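Local atomic coordinates of OmpT protein (Vibrio cholerae serotype O1, PDB entry 6EHD), a protein that probably acts as a general diffusion porin, a beta-barrel channel that lets small hydrophilic solutes cross the outer membrane. Residues A[107-115]-A[190-198]. The protein carries 1 engineered substitution. Residues are numbered along the deposited sequence; the frame is centred on the assembly and turned at random.
Sequences GLRYGTLSD and ADVTNSYFE. With C8E ((hydroxyethyloxy)tri(ethyloxy)octane), chain K.
The backbone of Tyr110, rather than its phenol, lies on the ring of Tyr196: CA of Tyr110 stands over the ring centre, 3.9 Å from the centroid and 6° off the ring normal, a CH-pi contact. CB of Tyr110 adds to it, 3.7 Å from CE2 of Tyr196. The two hydroxyls diverge, that of Tyr110 bonding Asp92 and that of Tyr196 bonding Glu150. Two residues earlier in strand 184-205, Asn194 holds its CG opposite the backbone N (chi1 -174°), which carries the amide up to the loop. There ND2 gives a nearly straight hydrogen bond to O of Arg109 (3.1 Å, 163° at the hydrogen), lying in the carbonyl plane and close to the amide plane. The same ND2 donates to a water that also bonds O of Tyr110 and N of Leu113, while a second water joins OD1 of Asn194 to OG1 of Thr112. With both amide atoms engaged, the flip of the group is set. Beyond the amide, Leu113 and Val192 meet tip to tip, CD2 to CG1 at 3.7 Å, and CD1 of Leu113 packs on CB of Asn194 at 3.8 Å. The guanidinium of Arg109 turns away from strand 184-205 to a salt bridge, through NE, with Glu230. A loop folded inward and fastened to the inner wall by a strand's lumenal side chains is characteristic of L3, which in Gram-negative porins usually helps narrow the pore.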
# COMPACT_ATOMS: atom_id res chain seq x y z
N GLY A 107 -6.29 8.61 -1.37
CA GLY A 107 -5.45 9.70 -1.97
C GLY A 107 -4.07 9.23 -2.45
O GLY A 107 -3.24 10.05 -2.93
N LEU A 108 -3.76 7.91 -2.33
CA LEU A 108 -2.46 7.39 -2.70
C LEU A 108 -2.66 6.63 -4.00
O LEU A 108 -3.49 5.73 -4.06
CB LEU A 108 -1.82 6.57 -1.56
CG LEU A 108 -1.79 7.26 -0.20
CD1 LEU A 108 -1.21 6.33 0.87
CD2 LEU A 108 -1.03 8.62 -0.13
N ARG A 109 -2.03 7.13 -5.09
CA ARG A 109 -2.50 6.75 -6.43
C ARG A 109 -1.54 5.81 -7.23
O ARG A 109 -1.66 5.68 -8.44
CB ARG A 109 -2.76 8.02 -7.26
CG ARG A 109 -3.68 9.04 -6.63
CD ARG A 109 -5.00 8.47 -6.04
NE ARG A 109 -5.76 7.71 -7.07
CZ ARG A 109 -6.37 6.54 -6.91
NH1 ARG A 109 -6.43 5.92 -5.73
NH2 ARG A 109 -6.99 5.96 -7.97
N TYR A 110 -0.58 5.18 -6.55
CA TYR A 110 0.45 4.34 -7.21
C TYR A 110 -0.12 2.93 -7.68
O TYR A 110 0.51 2.29 -8.54
CB TYR A 110 1.64 4.06 -6.26
CG TYR A 110 1.29 3.37 -4.95
CD1 TYR A 110 0.88 4.11 -3.81
CD2 TYR A 110 1.27 1.98 -4.84
CE1 TYR A 110 0.47 3.47 -2.63
CE2 TYR A 110 0.86 1.33 -3.68
CZ TYR A 110 0.47 2.07 -2.57
OH TYR A 110 0.07 1.37 -1.43
N GLY A 111 -1.21 2.46 -7.03
CA GLY A 111 -1.62 1.07 -7.06
C GLY A 111 -2.76 0.75 -8.01
O GLY A 111 -3.27 -0.38 -8.03
N THR A 112 -3.19 1.74 -8.74
CA THR A 112 -4.43 1.62 -9.56
C THR A 112 -4.43 0.40 -10.53
O THR A 112 -5.47 -0.28 -10.63
CB THR A 112 -4.67 2.92 -10.35
OG1 THR A 112 -4.51 3.99 -9.43
CG2 THR A 112 -6.09 2.97 -11.02
N LEU A 113 -3.29 0.13 -11.15
CA LEU A 113 -3.04 -1.04 -12.02
C LEU A 113 -2.31 -2.25 -11.43
O LEU A 113 -2.59 -3.39 -11.84
CB LEU A 113 -2.33 -0.58 -13.30
CG LEU A 113 -2.88 0.63 -14.08
CD1 LEU A 113 -2.05 0.98 -15.31
CD2 LEU A 113 -4.33 0.47 -14.49
N SER A 114 -1.41 -2.03 -10.46
CA SER A 114 -0.49 -3.05 -9.96
C SER A 114 -1.05 -3.81 -8.77
O SER A 114 -0.59 -4.92 -8.50
CB SER A 114 0.87 -2.36 -9.57
OG SER A 114 0.65 -1.45 -8.49
N ASP A 115 -2.03 -3.23 -8.04
CA ASP A 115 -2.44 -3.73 -6.70
C ASP A 115 -1.20 -3.90 -5.75
O ASP A 115 -1.18 -4.78 -4.93
CB ASP A 115 -3.21 -5.07 -6.80
CG ASP A 115 -4.53 -4.95 -7.58
OD1 ASP A 115 -5.05 -3.82 -7.78
OD2 ASP A 115 -5.03 -6.00 -8.02
N ALA A 190 -7.88 -2.68 -22.25
CA ALA A 190 -7.15 -1.58 -22.80
C ALA A 190 -5.68 -1.65 -22.39
O ALA A 190 -5.36 -2.34 -21.41
CB ALA A 190 -7.78 -0.29 -22.34
N ASP A 191 -4.84 -1.05 -23.21
CA ASP A 191 -3.43 -0.81 -22.93
C ASP A 191 -3.34 0.53 -22.15
O ASP A 191 -3.47 1.63 -22.72
CB ASP A 191 -2.66 -0.78 -24.27
CG ASP A 191 -1.14 -0.61 -24.12
OD1 ASP A 191 -0.58 -0.30 -23.02
OD2 ASP A 191 -0.47 -0.73 -25.18
N VAL A 192 -3.14 0.43 -20.81
CA VAL A 192 -3.22 1.60 -19.90
C VAL A 192 -1.88 1.78 -19.15
O VAL A 192 -1.26 0.79 -18.73
CB VAL A 192 -4.44 1.50 -18.97
CG1 VAL A 192 -4.48 0.19 -18.22
CG2 VAL A 192 -4.51 2.68 -17.98
N THR A 193 -1.42 3.02 -19.12
CA THR A 193 -0.22 3.47 -18.37
C THR A 193 -0.69 4.39 -17.21
O THR A 193 -1.54 5.29 -17.44
CB THR A 193 0.75 4.24 -19.31
OG1 THR A 193 1.19 3.36 -20.36
CG2 THR A 193 2.03 4.64 -18.61
N ASN A 194 -0.15 4.16 -16.00
CA ASN A 194 -0.39 5.05 -14.82
C ASN A 194 0.94 5.65 -14.50
O ASN A 194 1.85 4.88 -14.24
CB ASN A 194 -0.91 4.17 -13.68
CG ASN A 194 -1.33 4.99 -12.44
OD1 ASN A 194 -1.69 6.15 -12.57
ND2 ASN A 194 -1.32 4.33 -11.22
N SER A 195 1.07 6.99 -14.62
CA SER A 195 2.23 7.75 -14.28
C SER A 195 1.92 8.62 -13.03
O SER A 195 0.96 9.34 -13.00
CB SER A 195 2.64 8.68 -15.46
OG SER A 195 2.83 7.84 -16.61
N TYR A 196 2.78 8.59 -12.01
CA TYR A 196 2.43 9.23 -10.73
C TYR A 196 3.64 9.87 -10.02
O TYR A 196 4.81 9.52 -10.23
CB TYR A 196 1.63 8.18 -9.82
CG TYR A 196 2.33 6.78 -9.79
CD1 TYR A 196 2.00 5.83 -10.78
CD2 TYR A 196 3.35 6.49 -8.89
CE1 TYR A 196 2.65 4.59 -10.85
CE2 TYR A 196 3.98 5.21 -8.93
CZ TYR A 196 3.64 4.28 -9.95
OH TYR A 196 4.27 3.03 -10.04
N PHE A 197 3.35 10.86 -9.19
CA PHE A 197 4.30 11.63 -8.41
C PHE A 197 3.68 12.14 -7.13
O PHE A 197 2.48 12.55 -7.11
CB PHE A 197 4.83 12.83 -9.32
CG PHE A 197 5.80 13.72 -8.61
CD1 PHE A 197 7.06 13.27 -8.33
CD2 PHE A 197 5.46 15.01 -8.24
CE1 PHE A 197 7.98 14.06 -7.63
CE2 PHE A 197 6.35 15.77 -7.51
CZ PHE A 197 7.62 15.32 -7.24
N GLU A 198 4.50 12.21 -6.02
CA GLU A 198 3.99 12.61 -4.75
C GLU A 198 5.04 13.32 -3.92
O GLU A 198 6.25 13.12 -4.10
CB GLU A 198 3.51 11.34 -3.94
CG GLU A 198 4.60 10.40 -3.48
CD GLU A 198 5.34 10.73 -2.17
OE1 GLU A 198 4.79 11.39 -1.29
OE2 GLU A 198 6.54 10.30 -2.00
C1 C8E K . 9.62 18.63 -9.33
C2 C8E K . 9.63 17.88 -10.65
C3 C8E K . 8.24 17.45 -11.03
C4 C8E K . 8.29 16.15 -11.77
C5 C8E K . 6.95 15.86 -12.33
C6 C8E K . 6.91 14.53 -13.02
C7 C8E K . 5.45 14.27 -13.29
C8 C8E K . 5.13 12.97 -14.00
O9 C8E K . 3.69 12.93 -13.99
C10 C8E K . 3.10 12.22 -12.92
C11 C8E K . 1.81 12.90 -12.48
O12 C8E K . 0.97 13.09 -13.61
O HOH W 1 -0.55 1.33 -10.86
O HOH W 2 -4.34 6.24 -10.93